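Local structure of TRAP dicarboxylate transporter, DctP subunit (Anaerococcus prevoti, 4N91) at residues I33-N38 and L47-F52; D187-S192 and K301-A306. The protein binds D-glucuronate, as either the alpha or the beta anomer, and probably serves as the extracellular solute receptor of a TRAP transport system. All blocks are in the same frame, centred on the assembly; numbering follows the deposited sequence.

Contact 1. Residues I33-N38 and L47-F52; sequences IRVGHN and LGLLAF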
ATOM      1  N   ILE A  33     -13.790 -10.344 -16.535  1.00 25.57           N
ATOM      2  CA  ILE A  33     -13.492  -9.393 -15.481  1.00 20.40           C
ATOM      3  C   ILE A  33     -11.976  -9.272 -15.358  1.00 21.84           C
ATOM      4  O   ILE A  33     -11.306 -10.235 -15.026  1.00 25.01           O
ATOM      5  CB  ILE A  33     -14.057  -9.840 -14.153  1.00 18.53           C
ATOM      6  CG1 ILE A  33     -15.577 -10.048 -14.270  1.00 20.78           C
ATOM      7  CG2 ILE A  33     -13.764  -8.834 -13.081  1.00 21.03           C
ATOM      8  CD1 ILE A  33     -16.347  -8.802 -14.740  1.00 21.60           C
ATOM      9  N   ARG A  34     -11.459  -8.094 -15.671  1.00 18.55           N
ATOM     10  CA  ARG A  34     -10.010  -7.863 -15.689  1.00 16.33           C
ATOM     11  C   ARG A  34      -9.547  -7.241 -14.383  1.00 21.65           C
ATOM     12  O   ARG A  34     -10.077  -6.222 -13.934  1.00 17.95           O
ATOM     13  CB  ARG A  34      -9.620  -7.008 -16.887  1.00 24.92           C
ATOM     14  CG  ARG A  34      -9.911  -7.730 -18.199  1.00 32.67           C
ATOM     15  CD  ARG A  34      -9.503  -6.945 -19.433  1.00 40.62           C
ATOM     16  NE  ARG A  34      -9.864  -7.700 -20.633  1.00 44.26           N
ATOM     17  CZ  ARG A  34     -11.081  -7.722 -21.165  1.00 42.42           C
ATOM     18  NH1 ARG A  34     -12.059  -7.014 -20.620  1.00 41.96           N
ATOM     19  NH2 ARG A  34     -11.321  -8.451 -22.251  1.00 45.50           N
ATOM     20  N   VAL A  35      -8.537  -7.865 -13.786  1.00 16.93           N
ATOM     21  CA  VAL A  35      -8.076  -7.516 -12.459  1.00 15.89           C
ATOM     22  C   VAL A  35      -6.568  -7.343 -12.553  1.00 18.13           C
ATOM     23  O   VAL A  35      -5.855  -8.229 -13.055  1.00 19.48           O
ATOM     24  CB  VAL A  35      -8.367  -8.631 -11.447  1.00 16.78           C
ATOM     25  CG1 VAL A  35      -7.891  -8.208 -10.059  1.00 19.77           C
ATOM     26  CG2 VAL A  35      -9.859  -8.998 -11.447  1.00 18.36           C
ATOM     27  N   GLY A  36      -6.079  -6.189 -12.135  1.00 14.72           N
ATOM     28  CA  GLY A  36      -4.658  -5.948 -12.187  1.00 12.79           C
ATOM     29  C   GLY A  36      -3.978  -5.643 -10.878  1.00 14.59           C
ATOM     30  O   GLY A  36      -4.558  -5.051  -9.963  1.00 15.53           O
ATOM     31  N   HIS A  37      -2.699  -6.006 -10.812  1.00 13.99           N
ATOM     32  CA  HIS A  37      -1.844  -5.594  -9.721  1.00 11.69           C
ATOM     33  C   HIS A  37      -0.381  -5.583 -10.163  1.00 13.52           C
ATOM     34  O   HIS A  37      -0.076  -6.019 -11.273  1.00 14.18           O
ATOM     35  CB  HIS A  37      -2.060  -6.478  -8.493  1.00 13.22           C
ATOM     36  CG  HIS A  37      -1.561  -7.877  -8.658  1.00 13.60           C
ATOM     37  ND1 HIS A  37      -0.266  -8.230  -8.366  1.00 13.77           N
ATOM     38  CD2 HIS A  37      -2.163  -9.001  -9.110  1.00 15.20           C
ATOM     39  CE1 HIS A  37      -0.088  -9.512  -8.606  1.00 14.08           C
ATOM     40  NE2 HIS A  37      -1.235 -10.008  -9.029  1.00 13.56           N
ATOM     41  N   ASN A  38       0.505  -5.031  -9.337  1.00 12.35           N
ATOM     42  CA  ASN A  38       1.879  -4.784  -9.742  1.00 13.92           C
ATOM     43  C   ASN A  38       2.918  -5.712  -9.128  1.00 14.40           C
ATOM     44  O   ASN A  38       4.113  -5.469  -9.245  1.00 14.37           O
ATOM     45  CB  ASN A  38       2.261  -3.330  -9.475  1.00 13.33           C
ATOM     46  CG  ASN A  38       2.408  -3.005  -8.003  1.00 14.19           C
ATOM     47  OD1 ASN A  38       2.170  -3.834  -7.132  1.00 15.01           O
ATOM     48  ND2 ASN A  38       2.823  -1.771  -7.725  1.00 14.77           N
ATOM     49  N   LEU A  47      -1.709 -14.324  -4.665  1.00 13.49           N
ATOM     50  CA  LEU A  47      -2.317 -15.517  -4.080  1.00 14.43           C
ATOM     51  C   LEU A  47      -3.735 -15.192  -3.614  1.00 15.01           C
ATOM     52  O   LEU A  47      -4.646 -15.993  -3.810  1.00 17.81           O
ATOM     53  CB  LEU A  47      -1.489 -16.042  -2.918  1.00 17.41           C
ATOM     54  CG  LEU A  47      -0.031 -16.352  -3.255  1.00 23.06           C
ATOM     55  CD1 LEU A  47       0.716 -16.809  -2.007  1.00 23.47           C
ATOM     56  CD2 LEU A  47       0.041 -17.384  -4.333  1.00 23.60           C
ATOM     57  N   GLY A  48      -3.929 -14.032  -2.999  1.00 15.59           N
ATOM     58  CA  GLY A  48      -5.272 -13.621  -2.619  1.00 15.46           C
ATOM     59  C   GLY A  48      -6.195 -13.458  -3.821  1.00 17.35           C
ATOM     60  O   GLY A  48      -7.373 -13.854  -3.807  1.00 16.11           O
ATOM     61  N   LEU A  49      -5.683 -12.850  -4.878  1.00 14.28           N
ATOM     62  CA  LEU A  49      -6.528 -12.636  -6.051  1.00 16.29           C
ATOM     63  C   LEU A  49      -6.859 -13.945  -6.765  1.00 18.51           C
ATOM     64  O   LEU A  49      -7.955 -14.093  -7.320  1.00 19.89           O
ATOM     65  CB  LEU A  49      -5.912 -11.598  -6.990  1.00 15.54           C
ATOM     66  CG  LEU A  49      -5.921 -10.150  -6.495  1.00 15.93           C
ATOM     67  CD1 LEU A  49      -5.030  -9.272  -7.329  1.00 15.59           C
ATOM     68  CD2 LEU A  49      -7.344  -9.605  -6.484  1.00 17.71           C
ATOM     69  N   LEU A  50      -5.946 -14.909  -6.740  1.00 16.89           N
ATOM     70  CA  LEU A  50      -6.236 -16.224  -7.288  1.00 17.94           C
ATOM     71  C   LEU A  50      -7.362 -16.869  -6.461  1.00 20.29           C
ATOM     72  O   LEU A  50      -8.233 -17.557  -7.001  1.00 20.76           O
ATOM     73  CB  LEU A  50      -5.003 -17.122  -7.282  1.00 20.94           C
ATOM     74  CG  LEU A  50      -3.917 -16.785  -8.316  1.00 24.13           C
ATOM     75  CD1 LEU A  50      -2.778 -17.783  -8.197  1.00 22.91           C
ATOM     76  CD2 LEU A  50      -4.491 -16.777  -9.724  1.00 25.21           C
ATOM     77  N   ALA A  51      -7.349 -16.651  -5.153  1.00 19.46           N
ATOM     78  CA  ALA A  51      -8.425 -17.192  -4.293  1.00 18.40           C
ATOM     79  C   ALA A  51      -9.771 -16.515  -4.608  1.00 17.25           C
ATOM     80  O   ALA A  51     -10.824 -17.159  -4.681  1.00 19.25           O
ATOM     81  CB  ALA A  51      -8.060 -17.026  -2.841  1.00 17.15           C
ATOM     82  N   PHE A  52      -9.725 -15.207  -4.811  1.00 19.16           N
ATOM     83  CA  PHE A  52     -10.878 -14.445  -5.294  1.00 18.45           C
ATOM     84  C   PHE A  52     -11.446 -15.044  -6.584  1.00 19.15           C
ATOM     85  O   PHE A  52     -12.664 -15.298  -6.689  1.00 18.37           O
ATOM     86  CB  PHE A  52     -10.444 -12.991  -5.514  1.00 18.54           C
ATOM     87  CG  PHE A  52     -11.440 -12.149  -6.281  1.00 18.86           C
ATOM     88  CD1 PHE A  52     -12.596 -11.695  -5.680  1.00 21.42           C
ATOM     89  CD2 PHE A  52     -11.196 -11.800  -7.601  1.00 19.15           C
ATOM     90  CE1 PHE A  52     -13.522 -10.911  -6.389  1.00 18.25           C
ATOM     91  CE2 PHE A  52     -12.113 -11.010  -8.310  1.00 19.83           C
ATOM     92  CZ  PHE A  52     -13.273 -10.578  -7.703  1.00 21.25           C
TER
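L49 sends one methyl to V35 on the strand and the other to H37 just past its end. On the helical turn L47-F52 its CG lies anti to the carbonyl carbon (chi1 -71°), which starts the branch toward segment 33-38. L49 CD1 meets H37 CD2 at 3.4 Å, reaching the imidazole obliquely, and the leucine and histidine side chains run alongside one another, pointing opposite ways. L49 CD2 packs against V35 CG1 at 3.9 Å, and the same CG1 lies 4.1 Å from L49 CD1, so one valine methyl touches both branches of the leucine. One turn on, F52 N bonds G48 O at 2.9 Å in the regular helical pattern. F52 CE2 is 4.4 Å from V35 CG2, a looser apolar contact made obliquely to the ring, while L49 O lies in the ring plane at the edge. V35 thus reaches L49 with one branch and F52 with the other. No hydrogen bond crosses the interface. The polar atoms of the H37 ring are satisfied nearby: ND1 bonds Q39 N, and NE2 pairs with H46 ND1, which should fix the ring's rotation and link it to Q39 of the glucuronate site. N38, next along, gives its ND2 to O4 of beta-D-glucuronate. The contact joins the first two elements of the beta-alpha-beta unit made by strand 31-36, helix 44-60 and strand 64-69. Strand 31-36 runs between the parallel strands 64-69 and 91-95, while helix 256-290 packs against helix 44-60, with L269 touching L49 and F262 and F266 touching F52.

Contact 2. Residues D187-S192 and K301-A306; sequences DLLGSS and KPFVDA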
ATOM      1  N   ASP A 187      10.929  15.979   2.642  1.00 16.96           N
ATOM      2  CA  ASP A 187      11.377  17.349   2.850  1.00 19.44           C
ATOM      3  C   ASP A 187      11.614  17.629   4.343  1.00 18.35           C
ATOM      4  O   ASP A 187      12.635  18.234   4.714  1.00 18.99           O
ATOM      5  CB  ASP A 187      10.346  18.340   2.337  1.00 19.70           C
ATOM      6  CG  ASP A 187      10.260  18.395   0.838  1.00 29.24           C
ATOM      7  OD1 ASP A 187      11.203  17.954   0.136  1.00 32.44           O
ATOM      8  OD2 ASP A 187       9.235  18.922   0.364  1.00 31.93           O
ATOM      9  N   LEU A 188      10.683  17.194   5.194  1.00 16.70           N
ATOM     10  CA  LEU A 188      10.799  17.392   6.638  1.00 20.69           C
ATOM     11  C   LEU A 188      11.942  16.597   7.258  1.00 20.82           C
ATOM     12  O   LEU A 188      12.491  16.976   8.293  1.00 22.61           O
ATOM     13  CB  LEU A 188       9.492  17.002   7.322  1.00 21.63           C
ATOM     14  CG  LEU A 188       8.347  17.980   7.117  1.00 22.70           C
ATOM     15  CD1 LEU A 188       7.026  17.323   7.484  1.00 21.81           C
ATOM     16  CD2 LEU A 188       8.604  19.236   7.958  1.00 25.37           C
ATOM     17  N   LEU A 189      12.290  15.480   6.632  1.00 17.67           N
ATOM     18  CA  LEU A 189      13.464  14.707   7.030  1.00 18.56           C
ATOM     19  C   LEU A 189      14.792  15.284   6.502  1.00 22.22           C
ATOM     20  O   LEU A 189      15.855  14.675   6.684  1.00 27.30           O
ATOM     21  CB  LEU A 189      13.309  13.264   6.541  1.00 17.06           C
ATOM     22  CG  LEU A 189      12.220  12.463   7.250  1.00 16.26           C
ATOM     23  CD1 LEU A 189      11.890  11.133   6.519  1.00 16.80           C
ATOM     24  CD2 LEU A 189      12.677  12.168   8.678  1.00 19.72           C
ATOM     25  N   GLY A 190      14.745  16.438   5.843  1.00 20.08           N
ATOM     26  CA  GLY A 190      15.947  17.081   5.324  1.00 22.10           C
ATOM     27  C   GLY A 190      16.537  16.414   4.096  1.00 26.06           C
ATOM     28  O   GLY A 190      17.700  16.624   3.751  1.00 25.72           O
ATOM     29  N   SER A 191      15.712  15.630   3.413  1.00 20.65           N
ATOM     30  CA  SER A 191      16.150  14.800   2.304  1.00 18.98           C
ATOM     31  C   SER A 191      15.469  15.257   1.011  1.00 23.96           C
ATOM     32  O   SER A 191      14.923  16.378   0.931  1.00 22.74           O
ATOM     33  CB  SER A 191      15.834  13.347   2.659  1.00 18.07           C
ATOM     34  OG  SER A 191      16.460  12.440   1.785  1.00 20.79           O
ATOM     35  N   SER A 192      15.487  14.404  -0.002  1.00 19.17           N
ATOM     36  CA  SER A 192      14.903  14.733  -1.291  1.00 19.40           C
ATOM     37  C   SER A 192      14.127  13.515  -1.804  1.00 24.43           C
ATOM     38  O   SER A 192      14.642  12.404  -1.772  1.00 25.69           O
ATOM     39  CB  SER A 192      16.009  15.084  -2.277  1.00 24.56           C
ATOM     40  OG  SER A 192      15.447  15.476  -3.512  1.00 36.96           O
ATOM     41  N   LYS A 301      12.123   7.938  17.800  1.00 20.81           N
ATOM     42  CA  LYS A 301      11.678   9.267  18.256  1.00 21.86           C
ATOM     43  C   LYS A 301      12.154  10.436  17.373  1.00 21.00           C
ATOM     44  O   LYS A 301      11.369  11.335  17.060  1.00 25.24           O
ATOM     45  CB  LYS A 301      12.062   9.508  19.718  1.00 25.83           C
ATOM     46  CG  LYS A 301      11.638  10.890  20.208  1.00 35.52           C
ATOM     47  CD  LYS A 301      11.609  10.988  21.731  1.00 36.91           C
ATOM     48  CE  LYS A 301      11.249  12.398  22.164  1.00 41.12           C
ATOM     49  NZ  LYS A 301       9.924  12.818  21.649  1.00 43.78           N
ATOM     50  N   PRO A 302      13.429  10.427  16.942  1.00 21.29           N
ATOM     51  CA  PRO A 302      13.833  11.554  16.097  1.00 20.72           C
ATOM     52  C   PRO A 302      13.086  11.605  14.753  1.00 22.37           C
ATOM     53  O   PRO A 302      12.854  12.699  14.223  1.00 21.74           O
ATOM     54  CB  PRO A 302      15.326  11.324  15.903  1.00 26.14           C
ATOM     55  CG  PRO A 302      15.738  10.595  17.121  1.00 28.41           C
ATOM     56  CD  PRO A 302      14.591   9.667  17.425  1.00 24.47           C
ATOM     57  N   PHE A 303      12.696  10.452  14.218  1.00 20.73           N
ATOM     58  CA  PHE A 303      11.917  10.428  12.977  1.00 18.01           C
ATOM     59  C   PHE A 303      10.520  10.987  13.261  1.00 18.86           C
ATOM     60  O   PHE A 303      10.020  11.839  12.538  1.00 19.09           O
ATOM     61  CB  PHE A 303      11.828   9.021  12.393  1.00 19.63           C
ATOM     62  CG  PHE A 303      13.149   8.471  11.913  1.00 19.53           C
ATOM     63  CD1 PHE A 303      13.549   8.633  10.593  1.00 20.00           C
ATOM     64  CD2 PHE A 303      13.983   7.792  12.775  1.00 19.67           C
ATOM     65  CE1 PHE A 303      14.752   8.144  10.142  1.00 18.62           C
ATOM     66  CE2 PHE A 303      15.207   7.280  12.330  1.00 21.51           C
ATOM     67  CZ  PHE A 303      15.586   7.451  11.006  1.00 21.58           C
ATOM     68  N   VAL A 304       9.911  10.523  14.347  1.00 18.90           N
ATOM     69  CA  VAL A 304       8.570  10.968  14.734  1.00 18.26           C
ATOM     70  C   VAL A 304       8.560  12.480  14.854  1.00 22.20           C
ATOM     71  O   VAL A 304       7.706  13.149  14.298  1.00 21.42           O
ATOM     72  CB  VAL A 304       8.147  10.335  16.068  1.00 20.94           C
ATOM     73  CG1 VAL A 304       6.824  10.913  16.545  1.00 26.52           C
ATOM     74  CG2 VAL A 304       8.049   8.811  15.928  1.00 20.03           C
ATOM     75  N   ASP A 305       9.539  13.026  15.564  1.00 21.46           N
ATOM     76  CA  ASP A 305       9.568  14.460  15.824  1.00 24.10           C
ATOM     77  C   ASP A 305       9.806  15.260  14.536  1.00 22.04           C
ATOM     78  O   ASP A 305       9.205  16.331  14.341  1.00 23.31           O
ATOM     79  CB  ASP A 305      10.647  14.779  16.868  1.00 27.25           C
ATOM     80  CG  ASP A 305      10.289  14.256  18.265  1.00 32.72           C
ATOM     81  OD1 ASP A 305       9.115  13.920  18.512  1.00 34.24           O
ATOM     82  OD2 ASP A 305      11.188  14.179  19.119  1.00 35.14           O
ATOM     83  N   ALA A 306      10.641  14.735  13.638  1.00 21.83           N
ATOM     84  CA  ALA A 306      10.950  15.428  12.389  1.00 21.23           C
ATOM     85  C   ALA A 306       9.726  15.549  11.494  1.00 22.44           C
ATOM     86  O   ALA A 306       9.566  16.546  10.793  1.00 23.71           O
ATOM     87  CB  ALA A 306      12.054  14.717  11.622  1.00 20.33           C
TER
HETATM   88  O   HOH W   1      11.469  18.421  10.318  1.00 39.68           O
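L189 and F303 both turn CG anti to their own carbonyl carbon, with chi1 of -69° and -66°; from there the end of L189 swings toward helix 301-317 and crosses the F303 side chain at about a right angle. L189 CD2 does the touching on its side: it lies 4.1 Å from F303 CD1, oblique to the ring, and 3.9 Å from A306 CB. One methyl therefore bridges two residues a helical turn apart. Beside this apolar patch, L188 lays its CB 3.5 Å from A306 O. A water donates to L188 O and to A306 O, each at 2.7 Å; the two carbonyl oxygens converge on it, and it links the end of one helix to the other. K301 NZ bridges to D305 OD2 at 3.1 Å, on the oxygen's syn lone pair. P166 and V307 also touch L189, and Y113 touches F303. Helix 180-188 ends here in a Schellman motif: G190, with a positive phi of 74°, lets the chain turn out of the helix and on into strand 192-195, which runs parallel to 173-176. The arrangement is that of a capped helix C-terminus packed on the opening turns of helix 301-317, peripheral packing in a periplasmic-binding-protein fold, away from the glucuronate site.

From the N terminus, contact 1 comes first and is local: only eight residues separate its segments, and it folds helix 44-60 back over strand 31-36 within the beta-alpha-beta unit. It closes before contact 2 opens, so the two stand in series, neither nested nor crossed. Contact 2 spans far more chain, bringing helix 301-317 back to the end of helix 180-188 and enclosing a loop of 108 residues that includes strands 212-215 and 231-238 and the long helix 256-290. The centres of contact 1 and contact 2 are about 36 Å apart, and the two do not touch. They lie on opposite sides of the chain's centre. Contact 1 adjoins the glucuronate pocket through N38, whereas contact 2 is peripheral packing.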